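Local coordinates for protein proline dehydrogenase (Deinococcus radiodurans, PDB 4H6Q) that catalyses the FAD-dependent oxidation of L-proline to delta-1-pyrroline-5-carboxylate, passing the electrons to a quinone in the first step of proline breakdown to glutamate, at residues N187-K192 with N228-D233; L216-L221 with I237-R242; D252-Q257 with E273-R278. All coordinates share one frame; numbering follows the deposited sequence.

Contact 1 of 3, residues N187-K192 with N228-D233; sequences NIRMVK and NVATHD. With FAD (flavin-adenine dinucleotide), chain C.
Asn228 and Arg189 face each other as a bridge pair between two parallel strands, joined by three backbone hydrogen bonds: Asn228 N to Ile188 O, Met190 N to Asn228 O (2.9 Å), and a more bent one from Ala230 N to Met190 O. Amide pairing extends this ladder at its N-terminal end. Asn228 ND2 donates a hydrogen bond to Asn187 OD1 at 2.8 Å, the two amide planes turned 38° apart, and a water closes the ring between Asn187 ND2 and Asn228 OD1.

Apolar contact is concentrated at Ala230, whose CB sits 3.4 Å from Arg189 CG. The arginine then bends at chi3 (-63°), and its NH2 gives a hydrogen bond to FAD N5 (3.1 Å). Asp137 shares NH2, while Ser98 takes NH1 and Gln257 takes NE. Val191 sets CG1 and CG2 against the flavin near N10 and N1.

Charged groups gather at the C-terminal end. The extended chain of Lys192 brings NZ to the anti lone pair of Asp233 OD2 (2.8 Å) and to FAD O1A, with Asp210 as a further carboxylate partner. Thr231 OG1 donates to FAD O1P while accepting from Asp233 N in an ST turn, and His232 grips O2P through both N and ND1. A site at the C-terminal ends of the strands is what a TIM barrel provides; here it holds the FAD of proline dehydrogenase.

Contact 2 of 3, residues L216-L221 with I237-R242; sequences LVFQHL and IDDVKR
Phe218 reaches from helix 206-222 to the neighbouring helix 234-246 with the far end of its ring. From CB, CG is placed anti to the carbonyl carbon (chi1 -66°) and starts the ring outward across the gap. Along one side of the ring, CE1 comes within 4.3 Å of Val240 CG2, an ordinary apolar contact. At the far corner Phe218 CZ meets two polar groups: Asp239 OD2, 3.5 Å away and close to the ring plane, and Arg242 NH2 at 3.6 Å, which also lies 3.6 Å from CE2. Lying near that plane, the acidic oxygen faces the C-H rim, where the slightly positive hydrogens would probably suit it; the carboxylate itself is turned 74° from the ring. The guanidinium is likewise steeply turned.

Asp239 and Arg242 are themselves locked together one helical turn apart. Arg242 NE and NH2 both bond Asp239 OD1 from above one face of the carboxylate, NH2 at 2.9 Å, while OD2 has a salt-bridge partner in Arg214. Phe243 stacks on the same Phe218 ring.

Deeper in, Val217 CG1 touches Val240 CG2 at 4.0 Å, and both valines also rest on Val229 of the sheet. With local axes 11.2 Å apart and inclined by 24°, the helices run nearly in parallel and meet through few side chains, as successive outer helices do around a beta8-alpha8 barrel.

Contact 3 of 3, residues D252-Q257 with E273-R278; sequences DAFEFQ and EGYRVR. With FAD (flavin-adenine dinucleotide), chain C; GOL (glycerol), chain E.
Glu255 holds CG between its backbone N and carbonyl carbon (chi1 63°) and then runs extended, while Arg278 starts with CG opposite its N and bends at chi3; together these turns bring carboxylate and guanidinium within bonding range. Arg278 NE meets Glu255 OE1 at 2.9 Å, on the syn side and in the guanidinium plane. From the opposite face of the carboxylate, Gln257 NE2 gives Glu255 OE1 a second, straighter bond of 2.9 Å (166° at the hydrogen). OE2 is taken by Tyr226 and by a glycerol, probably from the crystallisation liquor, whose O1 also accepts from Arg278 NH2.

Two backbone bonds of the parallel-sheet type, Phe256 N to Arg276 O and Arg278 N to Phe256 O, fix the strands. On the Phe256 and Val277 face, the edge of Phe256 points at the face of Tyr275 in an offset edge-to-face pair, centroids 5.6 Å apart and planes at 73°. Phe254 CZ joins them, 3.8 Å from Tyr275 CD1. Arg276 stretches along the rim with Glu255 CB against its own CB (3.4 Å), laying one guanidinium face over Asp252 O and turning NH1 to Tyr226.

Glu255 thus appears charge-balanced and fixed in rotation by its donors. It probably helps orient the amide of Gln257, whose OE1 accepts from Arg189 NE. Gln257 touches both the flavin methyl and that arginine, and Glu255 stands behind it, probably as a second-shell residue.

Three neighbouring pieces of one beta8-alpha8 barrel meet here, showing how an inner wall and its outer layer pack against one another. Contacts 1 and 3 join edge to edge in the sheet: Val229 N lies 2.7 Å from Glu255 O, and Val229 O 2.9 Å from Gln257 N, both probable hydrogen bonds. Contact 2 backs them from outside, with Met190 CE 3.7 Å from His220 CG and Lys241 NZ bridged to Glu273 OE1 at 2.7 Å. Proximity to the cofactor is graded: contact 1 binds FAD directly, contact 3 touches it through Gln257, and Val217 of contact 2 stays about 10 Å from it. Arg189 also lies about 4 Å from the bound tetrahydrofuran-2-carboxylic acid, side chain to ligand.

Contact 1 of 3, residues N187-K192 with N228-D233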
loop_
_atom_site.group_PDB
_atom_site.type_symbol
_atom_site.label_atom_id
_atom_site.label_comp_id
_atom_site.label_asym_id
_atom_site.label_seq_id
_atom_site.Cartn_x
_atom_site.Cartn_y
_atom_site.Cartn_z
ATOM N N ASN A 187 -4.462 3.862 -11.280
ATOM C CA ASN A 187 -4.980 3.294 -10.022
ATOM C C ASN A 187 -4.179 3.954 -8.883
ATOM O O ASN A 187 -2.951 3.764 -8.804
ATOM C CB ASN A 187 -4.722 1.780 -10.084
ATOM C CG ASN A 187 -5.175 1.034 -8.849
ATOM O OD1 ASN A 187 -4.832 1.459 -7.744
ATOM N ND2 ASN A 187 -5.897 -0.059 -8.998
ATOM N N ILE A 188 -4.868 4.716 -8.020
ATOM C CA ILE A 188 -4.209 5.395 -6.886
ATOM C C ILE A 188 -4.928 5.102 -5.586
ATOM O O ILE A 188 -6.188 5.211 -5.523
ATOM C CB ILE A 188 -4.101 6.922 -7.133
ATOM C CG1 ILE A 188 -3.314 7.211 -8.407
ATOM C CG2 ILE A 188 -3.354 7.566 -5.934
ATOM C CD1 ILE A 188 -3.065 8.719 -8.692
ATOM N N ARG A 189 -4.150 4.739 -4.560
ATOM C CA ARG A 189 -4.607 4.606 -3.179
ATOM C C ARG A 189 -4.487 5.975 -2.486
ATOM O O ARG A 189 -3.402 6.562 -2.501
ATOM C CB ARG A 189 -3.711 3.590 -2.475
ATOM C CG ARG A 189 -4.113 3.362 -0.981
ATOM C CD ARG A 189 -2.959 2.745 -0.162
ATOM N NE ARG A 189 -2.632 1.430 -0.698
ATOM C CZ ARG A 189 -1.411 0.876 -0.695
ATOM N NH1 ARG A 189 -1.250 -0.296 -1.331
ATOM N NH2 ARG A 189 -0.408 1.456 -0.012
ATOM N N MET A 190 -5.574 6.498 -1.930
ATOM C CA MET A 190 -5.536 7.726 -1.140
ATOM C C MET A 190 -5.389 7.365 0.320
ATOM O O MET A 190 -6.148 6.512 0.824
ATOM C CB MET A 190 -6.803 8.545 -1.330
ATOM C CG MET A 190 -7.122 8.828 -2.827
ATOM S SD MET A 190 -5.687 9.503 -3.700
ATOM C CE MET A 190 -6.413 9.617 -5.340
ATOM N N VAL A 191 -4.394 7.982 0.990
ATOM C CA VAL A 191 -4.135 7.736 2.416
ATOM C C VAL A 191 -3.996 9.102 3.071
ATOM O O VAL A 191 -3.820 10.112 2.377
ATOM C CB VAL A 191 -2.824 6.924 2.623
ATOM C CG1 VAL A 191 -2.897 5.607 1.854
ATOM C CG2 VAL A 191 -1.579 7.705 2.193
ATOM N N LYS A 192 -4.047 9.157 4.402
ATOM C CA LYS A 192 -3.765 10.412 5.131
ATOM C C LYS A 192 -2.267 10.732 5.105
ATOM O O LYS A 192 -1.887 11.848 4.722
ATOM C CB LYS A 192 -4.344 10.361 6.556
ATOM C CG LYS A 192 -5.869 10.311 6.562
ATOM C CD LYS A 192 -6.430 10.504 7.982
ATOM C CE LYS A 192 -7.949 10.211 7.969
ATOM N NZ LYS A 192 -8.554 10.707 9.265
ATOM N N ASN A 228 -8.474 3.580 -4.490
ATOM C CA ASN A 228 -8.446 2.761 -3.273
ATOM C C ASN A 228 -8.590 3.701 -2.083
ATOM O O ASN A 228 -7.713 4.561 -1.872
ATOM C CB ASN A 228 -7.163 1.903 -3.182
ATOM C CG ASN A 228 -6.859 1.204 -4.477
ATOM O OD1 ASN A 228 -7.662 0.373 -4.941
ATOM N ND2 ASN A 228 -5.724 1.546 -5.113
ATOM N N VAL A 229 -9.688 3.556 -1.356
ATOM C CA VAL A 229 -9.989 4.458 -0.240
ATOM C C VAL A 229 -9.415 3.811 1.025
ATOM O O VAL A 229 -10.079 3.005 1.692
ATOM C CB VAL A 229 -11.511 4.690 -0.140
ATOM C CG1 VAL A 229 -11.856 5.658 1.003
ATOM C CG2 VAL A 229 -12.037 5.259 -1.470
ATOM N N ALA A 230 -8.129 4.100 1.279
ATOM C CA ALA A 230 -7.375 3.434 2.350
ATOM C C ALA A 230 -7.436 4.250 3.632
ATOM O O ALA A 230 -6.679 5.220 3.793
ATOM C CB ALA A 230 -5.919 3.246 1.908
ATOM N N THR A 231 -8.345 3.871 4.519
ATOM C CA THR A 231 -8.522 4.553 5.796
ATOM C C THR A 231 -9.356 3.699 6.717
ATOM O O THR A 231 -10.133 2.832 6.243
ATOM C CB THR A 231 -9.209 5.953 5.614
ATOM O OG1 THR A 231 -9.246 6.644 6.869
ATOM C CG2 THR A 231 -10.669 5.839 5.081
ATOM N N HIS A 232 -9.206 3.925 8.026
ATOM C CA HIS A 232 -10.086 3.286 9.008
ATOM C C HIS A 232 -11.022 4.327 9.652
ATOM O O HIS A 232 -11.708 4.037 10.639
ATOM C CB HIS A 232 -9.283 2.571 10.095
ATOM C CG HIS A 232 -8.075 1.852 9.566
ATOM N ND1 HIS A 232 -6.837 2.467 9.479
ATOM C CD2 HIS A 232 -7.905 0.580 9.106
ATOM C CE1 HIS A 232 -5.965 1.611 8.963
ATOM N NE2 HIS A 232 -6.591 0.456 8.731
ATOM N N ASP A 233 -11.033 5.540 9.090
ATOM C CA ASP A 233 -11.838 6.647 9.635
ATOM C C ASP A 233 -13.296 6.505 9.154
ATOM O O ASP A 233 -13.597 6.688 7.984
ATOM C CB ASP A 233 -11.218 7.979 9.174
ATOM C CG ASP A 233 -11.957 9.183 9.673
ATOM O OD1 ASP A 233 -13.170 9.135 10.001
ATOM O OD2 ASP A 233 -11.309 10.261 9.693
HETATM P PA FAD C . -6.782 8.105 11.626
HETATM O O1A FAD C . -7.493 9.461 11.578
HETATM O O2A FAD C . -5.363 8.083 12.024
HETATM O O5B FAD C . -7.454 7.071 12.482
HETATM C C5B FAD C . -8.836 6.798 12.310
HETATM C C4B FAD C . -9.353 5.733 13.256
HETATM O O4B FAD C . -8.907 4.487 12.772
HETATM C C3B FAD C . -8.799 5.811 14.633
HETATM O O3B FAD C . -9.452 6.740 15.483
HETATM C C2B FAD C . -8.932 4.401 15.067
HETATM O O2B FAD C . -10.272 4.052 15.337
HETATM C C1B FAD C . -8.489 3.680 13.835
HETATM N N9A FAD C . -7.042 3.480 13.752
HETATM C C8A FAD C . -6.190 3.963 12.760
HETATM N N7A FAD C . -4.926 3.595 12.973
HETATM C C5A FAD C . -4.929 2.810 14.122
HETATM C C6A FAD C . -3.944 2.157 14.839
HETATM N N6A FAD C . -2.580 2.172 14.419
HETATM N N1A FAD C . -4.302 1.487 15.946
HETATM C C2A FAD C . -5.581 1.435 16.370
HETATM N N3A FAD C . -6.579 2.055 15.721
HETATM C C4A FAD C . -6.265 2.718 14.613
HETATM N N1 FAD C . 0.481 6.163 4.313
HETATM C C2 FAD C . 1.596 6.479 3.602
HETATM O O2 FAD C . 2.210 7.593 3.925
HETATM N N3 FAD C . 2.069 5.705 2.577
HETATM C C4 FAD C . 1.427 4.529 2.209
HETATM O O4 FAD C . 1.918 3.769 1.210
HETATM C C4X FAD C . 0.225 4.137 2.948
HETATM N N5 FAD C . -0.452 2.988 2.630
HETATM C C5X FAD C . -1.596 2.707 3.343
HETATM C C6 FAD C . -2.319 1.543 3.035
HETATM C C7 FAD C . -3.516 1.247 3.735
HETATM C C7M FAD C . -4.305 -0.017 3.401
HETATM C C8 FAD C . -3.962 2.139 4.740
HETATM C C8M FAD C . -5.230 1.867 5.502
HETATM C C9 FAD C . -3.212 3.281 5.064
HETATM C C9A FAD C . -2.058 3.574 4.364
HETATM N N10 FAD C . -1.348 4.747 4.689
HETATM C C10 FAD C . -0.200 5.027 3.991
HETATM C "C1'" FAD C . -1.811 5.682 5.701
HETATM C "C2'" FAD C . -1.184 5.593 7.057
HETATM O "O2'" FAD C . -0.851 4.223 7.248
HETATM C "C3'" FAD C . -2.293 6.339 7.838
HETATM O "O3'" FAD C . -2.046 7.691 8.085
HETATM C "C4'" FAD C . -2.833 5.692 9.052
HETATM O "O4'" FAD C . -3.322 4.473 8.619
HETATM C "C5'" FAD C . -3.940 6.571 9.617
HETATM O "O5'" FAD C . -5.087 5.795 9.780
HETATM P P FAD C . -6.522 6.268 9.281
HETATM O O1P FAD C . -6.675 6.822 7.832
HETATM O O2P FAD C . -7.438 5.121 9.787
HETATM O O3P FAD C . -6.984 7.468 10.258
HETATM O O HOH W 1 -6.505 -1.531 -6.511
HETATM O O HOH W 2 -5.149 6.742 5.542
#

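Contact 2 of 3, residues L216-L221 with I237-R242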
loop_
_atom_site.group_PDB
_atom_site.type_symbol
_atom_site.label_atom_id
_atom_site.label_comp_id
_atom_site.label_asym_id
_atom_site.label_seq_id
_atom_site.Cartn_x
_atom_site.Cartn_y
_atom_site.Cartn_z
ATOM N N LEU A 216 -9.201 14.417 -2.636
ATOM C CA LEU A 216 -8.428 13.486 -3.458
ATOM C C LEU A 216 -9.320 12.335 -3.969
ATOM O O LEU A 216 -9.270 11.973 -5.154
ATOM C CB LEU A 216 -7.254 12.893 -2.656
ATOM C CG LEU A 216 -6.020 13.789 -2.599
ATOM C CD1 LEU A 216 -5.098 13.232 -1.532
ATOM C CD2 LEU A 216 -5.304 13.829 -3.973
ATOM N N VAL A 217 -10.050 11.695 -3.061
ATOM C CA VAL A 217 -10.919 10.567 -3.417
ATOM C C VAL A 217 -11.973 11.030 -4.414
ATOM O O VAL A 217 -12.178 10.370 -5.446
ATOM C CB VAL A 217 -11.580 9.968 -2.160
ATOM C CG1 VAL A 217 -12.724 8.997 -2.530
ATOM C CG2 VAL A 217 -10.544 9.256 -1.296
ATOM N N PHE A 218 -12.655 12.135 -4.117
ATOM C CA PHE A 218 -13.778 12.575 -4.931
ATOM C C PHE A 218 -13.287 12.980 -6.325
ATOM O O PHE A 218 -13.939 12.675 -7.347
ATOM C CB PHE A 218 -14.500 13.760 -4.274
ATOM C CG PHE A 218 -15.190 13.419 -2.975
ATOM C CD1 PHE A 218 -15.331 12.095 -2.547
ATOM C CD2 PHE A 218 -15.671 14.443 -2.159
ATOM C CE1 PHE A 218 -15.979 11.810 -1.312
ATOM C CE2 PHE A 218 -16.314 14.163 -0.920
ATOM C CZ PHE A 218 -16.465 12.853 -0.506
ATOM N N GLN A 219 -12.145 13.657 -6.417
ATOM C CA GLN A 219 -11.621 14.064 -7.726
ATOM C C GLN A 219 -11.178 12.847 -8.543
ATOM O O GLN A 219 -11.340 12.815 -9.765
ATOM C CB GLN A 219 -10.448 15.057 -7.573
ATOM C CG GLN A 219 -10.863 16.465 -7.133
ATOM C CD GLN A 219 -11.788 17.115 -8.131
ATOM O OE1 GLN A 219 -11.434 17.287 -9.310
ATOM N NE2 GLN A 219 -12.991 17.458 -7.683
ATOM N N HIS A 220 -10.595 11.854 -7.872
ATOM C CA HIS A 220 -10.154 10.665 -8.581
ATOM C C HIS A 220 -11.368 9.884 -9.131
ATOM O O HIS A 220 -11.352 9.427 -10.291
ATOM C CB HIS A 220 -9.278 9.742 -7.712
ATOM C CG HIS A 220 -8.205 9.059 -8.506
ATOM N ND1 HIS A 220 -7.315 9.775 -9.301
ATOM C CD2 HIS A 220 -7.842 7.751 -8.602
ATOM C CE1 HIS A 220 -6.448 8.918 -9.837
ATOM N NE2 HIS A 220 -6.740 7.695 -9.419
ATOM N N LEU A 221 -12.415 9.770 -8.309
ATOM C CA LEU A 221 -13.633 9.093 -8.748
ATOM C C LEU A 221 -14.319 9.846 -9.884
ATOM O O LEU A 221 -14.824 9.241 -10.852
ATOM C CB LEU A 221 -14.598 8.934 -7.587
ATOM C CG LEU A 221 -14.155 7.932 -6.510
ATOM C CD1 LEU A 221 -15.102 8.046 -5.319
ATOM C CD2 LEU A 221 -14.149 6.480 -7.066
ATOM N N ILE A 237 -15.287 7.108 5.606
ATOM C CA ILE A 237 -15.875 5.961 4.892
ATOM C C ILE A 237 -17.372 6.228 4.633
ATOM O O ILE A 237 -17.868 5.978 3.516
ATOM C CB ILE A 237 -15.669 4.657 5.706
ATOM C CG1 ILE A 237 -14.180 4.251 5.675
ATOM C CG2 ILE A 237 -16.581 3.509 5.223
ATOM C CD1 ILE A 237 -13.742 3.283 6.729
ATOM N N ASP A 238 -18.124 6.690 5.635
ATOM C CA ASP A 238 -19.545 6.951 5.426
ATOM C C ASP A 238 -19.757 8.041 4.364
ATOM O O ASP A 238 -20.694 7.959 3.559
ATOM C CB ASP A 238 -20.240 7.372 6.726
ATOM C CG ASP A 238 -20.336 6.254 7.742
ATOM O OD1 ASP A 238 -20.159 5.087 7.357
ATOM O OD2 ASP A 238 -20.576 6.554 8.942
ATOM N N ASP A 239 -18.899 9.059 4.341
ATOM C CA ASP A 239 -19.045 10.136 3.358
ATOM C C ASP A 239 -18.700 9.621 1.950
ATOM O O ASP A 239 -19.317 10.048 0.972
ATOM C CB ASP A 239 -18.159 11.337 3.710
ATOM C CG ASP A 239 -18.566 12.583 2.988
ATOM O OD1 ASP A 239 -19.767 12.761 2.692
ATOM O OD2 ASP A 239 -17.677 13.427 2.770
ATOM N N VAL A 240 -17.729 8.705 1.838
ATOM C CA VAL A 240 -17.435 8.092 0.532
ATOM C C VAL A 240 -18.632 7.266 0.037
ATOM O O VAL A 240 -18.996 7.346 -1.135
ATOM C CB VAL A 240 -16.124 7.280 0.544
ATOM C CG1 VAL A 240 -15.958 6.466 -0.772
ATOM C CG2 VAL A 240 -14.931 8.234 0.766
ATOM N N LYS A 241 -19.262 6.490 0.927
ATOM C CA LYS A 241 -20.452 5.728 0.548
ATOM C C LYS A 241 -21.512 6.677 0.011
ATOM O O LYS A 241 -22.181 6.398 -1.014
ATOM C CB LYS A 241 -21.058 4.947 1.724
ATOM C CG LYS A 241 -20.178 3.882 2.327
ATOM C CD LYS A 241 -20.989 3.056 3.298
ATOM C CE LYS A 241 -20.098 2.183 4.093
ATOM N NZ LYS A 241 -20.781 1.327 5.112
ATOM N N ARG A 242 -21.696 7.803 0.688
ATOM C CA ARG A 242 -22.672 8.790 0.278
ATOM C C ARG A 242 -22.325 9.372 -1.100
ATOM O O ARG A 242 -23.194 9.469 -1.979
ATOM C CB ARG A 242 -22.615 9.892 1.331
ATOM C CG ARG A 242 -23.554 11.067 1.114
ATOM C CD ARG A 242 -23.069 12.116 0.103
ATOM N NE ARG A 242 -21.735 12.651 0.429
ATOM C CZ ARG A 242 -21.051 13.469 -0.364
ATOM N NH1 ARG A 242 -21.573 13.822 -1.531
ATOM N NH2 ARG A 242 -19.836 13.888 -0.028
#

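Contact 3 of 3, residues D252-Q257 with E273-R278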
loop_
_atom_site.group_PDB
_atom_site.type_symbol
_atom_site.label_atom_id
_atom_site.label_comp_id
_atom_site.label_asym_id
_atom_site.label_seq_id
_atom_site.Cartn_x
_atom_site.Cartn_y
_atom_site.Cartn_z
ATOM N N ASP A 252 -18.053 -1.693 -8.253
ATOM C CA ASP A 252 -16.901 -2.335 -8.879
ATOM C C ASP A 252 -15.826 -1.315 -9.282
ATOM O O ASP A 252 -14.767 -1.707 -9.822
ATOM C CB ASP A 252 -17.366 -3.037 -10.158
ATOM C CG ASP A 252 -18.033 -2.037 -11.178
ATOM O OD1 ASP A 252 -18.963 -1.236 -10.797
ATOM O OD2 ASP A 252 -17.653 -2.084 -12.395
ATOM N N ALA A 253 -16.078 -0.022 -9.051
ATOM C CA ALA A 253 -15.186 1.030 -9.575
ATOM C C ALA A 253 -14.178 1.559 -8.554
ATOM O O ALA A 253 -13.406 2.483 -8.869
ATOM C CB ALA A 253 -16.037 2.183 -10.103
ATOM N N PHE A 254 -14.187 0.998 -7.350
ATOM C CA PHE A 254 -13.293 1.489 -6.279
ATOM C C PHE A 254 -13.322 0.454 -5.204
ATOM O O PHE A 254 -14.191 -0.437 -5.224
ATOM C CB PHE A 254 -13.769 2.850 -5.718
ATOM C CG PHE A 254 -14.999 2.752 -4.920
ATOM C CD1 PHE A 254 -14.949 2.649 -3.540
ATOM C CD2 PHE A 254 -16.258 2.657 -5.553
ATOM C CE1 PHE A 254 -16.132 2.502 -2.775
ATOM C CE2 PHE A 254 -17.414 2.504 -4.805
ATOM C CZ PHE A 254 -17.367 2.445 -3.446
ATOM N N GLU A 255 -12.419 0.551 -4.230
ATOM C CA GLU A 255 -12.451 -0.364 -3.079
ATOM C C GLU A 255 -11.996 0.396 -1.854
ATOM O O GLU A 255 -11.235 1.393 -1.951
ATOM C CB GLU A 255 -11.580 -1.595 -3.291
ATOM C CG GLU A 255 -10.065 -1.304 -3.448
ATOM C CD GLU A 255 -9.338 -2.438 -4.088
ATOM O OE1 GLU A 255 -8.207 -2.802 -3.645
ATOM O OE2 GLU A 255 -9.867 -2.997 -5.107
ATOM N N PHE A 256 -12.470 -0.076 -0.706
ATOM C CA PHE A 256 -11.925 0.364 0.588
ATOM C C PHE A 256 -10.721 -0.504 0.896
ATOM O O PHE A 256 -10.671 -1.692 0.541
ATOM C CB PHE A 256 -12.969 0.211 1.697
ATOM C CG PHE A 256 -14.105 1.180 1.573
ATOM C CD1 PHE A 256 -13.914 2.541 1.820
ATOM C CD2 PHE A 256 -15.340 0.745 1.084
ATOM C CE1 PHE A 256 -14.969 3.435 1.686
ATOM C CE2 PHE A 256 -16.382 1.609 0.952
ATOM C CZ PHE A 256 -16.212 2.979 1.231
ATOM N N GLN A 257 -9.736 0.094 1.589
ATOM C CA GLN A 257 -8.571 -0.665 2.049
ATOM C C GLN A 257 -8.259 -0.342 3.483
ATOM O O GLN A 257 -8.456 0.795 3.928
ATOM C CB GLN A 257 -7.316 -0.372 1.204
ATOM C CG GLN A 257 -7.468 -0.833 -0.265
ATOM C CD GLN A 257 -6.162 -0.730 -1.046
ATOM O OE1 GLN A 257 -5.188 -0.136 -0.566
ATOM N NE2 GLN A 257 -6.133 -1.272 -2.263
ATOM N N GLU A 273 -21.978 -5.608 2.757
ATOM C CA GLU A 273 -22.788 -4.611 2.059
ATOM C C GLU A 273 -22.483 -4.608 0.562
ATOM O O GLU A 273 -23.146 -3.890 -0.190
ATOM C CB GLU A 273 -22.502 -3.210 2.649
ATOM C CG GLU A 273 -23.049 -3.075 4.034
ATOM C CD GLU A 273 -22.722 -1.745 4.704
ATOM O OE1 GLU A 273 -21.924 -0.975 4.152
ATOM O OE2 GLU A 273 -23.265 -1.471 5.808
ATOM N N GLY A 274 -21.508 -5.403 0.102
ATOM C CA GLY A 274 -21.224 -5.471 -1.336
ATOM C C GLY A 274 -20.149 -4.498 -1.782
ATOM O O GLY A 274 -19.923 -4.390 -2.995
ATOM N N TYR A 275 -19.471 -3.794 -0.860
ATOM C CA TYR A 275 -18.289 -3.013 -1.264
ATOM C C TYR A 275 -17.078 -3.909 -1.409
ATOM O O TYR A 275 -16.960 -4.941 -0.725
ATOM C CB TYR A 275 -18.000 -1.914 -0.232
ATOM C CG TYR A 275 -19.120 -0.902 -0.127
ATOM C CD1 TYR A 275 -19.263 0.118 -1.096
ATOM C CD2 TYR A 275 -20.073 -1.004 0.862
ATOM C CE1 TYR A 275 -20.283 1.017 -1.010
ATOM C CE2 TYR A 275 -21.129 -0.107 0.952
ATOM C CZ TYR A 275 -21.246 0.897 0.023
ATOM O OH TYR A 275 -22.308 1.788 0.126
ATOM N N ARG A 276 -16.168 -3.542 -2.276
ATOM C CA ARG A 276 -14.869 -4.204 -2.310
ATOM C C ARG A 276 -14.035 -3.736 -1.120
ATOM O O ARG A 276 -13.961 -2.531 -0.849
ATOM C CB ARG A 276 -14.122 -3.820 -3.581
ATOM C CG ARG A 276 -14.742 -4.430 -4.848
ATOM C CD ARG A 276 -14.000 -3.979 -6.115
ATOM N NE ARG A 276 -14.542 -4.726 -7.268
ATOM C CZ ARG A 276 -13.937 -4.785 -8.446
ATOM N NH1 ARG A 276 -12.806 -4.099 -8.609
ATOM N NH2 ARG A 276 -14.460 -5.506 -9.446
ATOM N N VAL A 277 -13.355 -4.693 -0.482
ATOM C CA VAL A 277 -12.442 -4.404 0.617
ATOM C C VAL A 277 -11.159 -5.191 0.363
ATOM O O VAL A 277 -11.203 -6.385 0.057
ATOM C CB VAL A 277 -13.014 -4.831 1.980
ATOM C CG1 VAL A 277 -12.026 -4.490 3.132
ATOM C CG2 VAL A 277 -14.390 -4.220 2.237
ATOM N N ARG A 278 -9.999 -4.542 0.492
ATOM C CA ARG A 278 -8.711 -5.223 0.326
ATOM C C ARG A 278 -7.798 -4.823 1.462
ATOM O O ARG A 278 -7.559 -3.631 1.681
ATOM C CB ARG A 278 -8.080 -4.850 -1.025
ATOM C CG ARG A 278 -6.812 -5.665 -1.302
ATOM C CD ARG A 278 -6.152 -5.229 -2.608
ATOM N NE ARG A 278 -6.976 -5.413 -3.824
ATOM C CZ ARG A 278 -7.019 -6.530 -4.550
ATOM N NH1 ARG A 278 -6.370 -7.641 -4.169
ATOM N NH2 ARG A 278 -7.681 -6.504 -5.703
HETATM P PA FAD C . -6.782 8.105 11.626
HETATM O O1A FAD C . -7.493 9.461 11.578
HETATM O O2A FAD C . -5.363 8.083 12.024
HETATM O O5B FAD C . -7.454 7.071 12.482
HETATM C C5B FAD C . -8.836 6.798 12.310
HETATM C C4B FAD C . -9.353 5.733 13.256
HETATM O O4B FAD C . -8.907 4.487 12.772
HETATM C C3B FAD C . -8.799 5.811 14.633
HETATM O O3B FAD C . -9.452 6.740 15.483
HETATM C C2B FAD C . -8.932 4.401 15.067
HETATM O O2B FAD C . -10.272 4.052 15.337
HETATM C C1B FAD C . -8.489 3.680 13.835
HETATM N N9A FAD C . -7.042 3.480 13.752
HETATM C C8A FAD C . -6.190 3.963 12.760
HETATM N N7A FAD C . -4.926 3.595 12.973
HETATM C C5A FAD C . -4.929 2.810 14.122
HETATM C C6A FAD C . -3.944 2.157 14.839
HETATM N N6A FAD C . -2.580 2.172 14.419
HETATM N N1A FAD C . -4.302 1.487 15.946
HETATM C C2A FAD C . -5.581 1.435 16.370
HETATM N N3A FAD C . -6.579 2.055 15.721
HETATM C C4A FAD C . -6.265 2.718 14.613
HETATM N N1 FAD C . 0.481 6.163 4.313
HETATM C C2 FAD C . 1.596 6.479 3.602
HETATM O O2 FAD C . 2.210 7.593 3.925
HETATM N N3 FAD C . 2.069 5.705 2.577
HETATM C C4 FAD C . 1.427 4.529 2.209
HETATM O O4 FAD C . 1.918 3.769 1.210
HETATM C C4X FAD C . 0.225 4.137 2.948
HETATM N N5 FAD C . -0.452 2.988 2.630
HETATM C C5X FAD C . -1.596 2.707 3.343
HETATM C C6 FAD C . -2.319 1.543 3.035
HETATM C C7 FAD C . -3.516 1.247 3.735
HETATM C C7M FAD C . -4.305 -0.017 3.401
HETATM C C8 FAD C . -3.962 2.139 4.740
HETATM C C8M FAD C . -5.230 1.867 5.502
HETATM C C9 FAD C . -3.212 3.281 5.064
HETATM C C9A FAD C . -2.058 3.574 4.364
HETATM N N10 FAD C . -1.348 4.747 4.689
HETATM C C10 FAD C . -0.200 5.027 3.991
HETATM C "C1'" FAD C . -1.811 5.682 5.701
HETATM C "C2'" FAD C . -1.184 5.593 7.057
HETATM O "O2'" FAD C . -0.851 4.223 7.248
HETATM C "C3'" FAD C . -2.293 6.339 7.838
HETATM O "O3'" FAD C . -2.046 7.691 8.085
HETATM C "C4'" FAD C . -2.833 5.692 9.052
HETATM O "O4'" FAD C . -3.322 4.473 8.619
HETATM C "C5'" FAD C . -3.940 6.571 9.617
HETATM O "O5'" FAD C . -5.087 5.795 9.780
HETATM P P FAD C . -6.522 6.268 9.281
HETATM O O1P FAD C . -6.675 6.822 7.832
HETATM O O2P FAD C . -7.438 5.121 9.787
HETATM O O3P FAD C . -6.984 7.468 10.258
HETATM C C1 GOL E . -8.610 -3.469 -8.204
HETATM O O1 GOL E . -8.079 -3.765 -6.909
HETATM C C2 GOL E . -8.070 -4.359 -9.301
HETATM O O2 GOL E . -8.772 -5.573 -9.163
HETATM C C3 GOL E . -6.569 -4.572 -9.098
HETATM O O3 GOL E . -6.007 -5.270 -10.196
HETATM O O HOH W 3 -16.678 -1.091 -3.678
#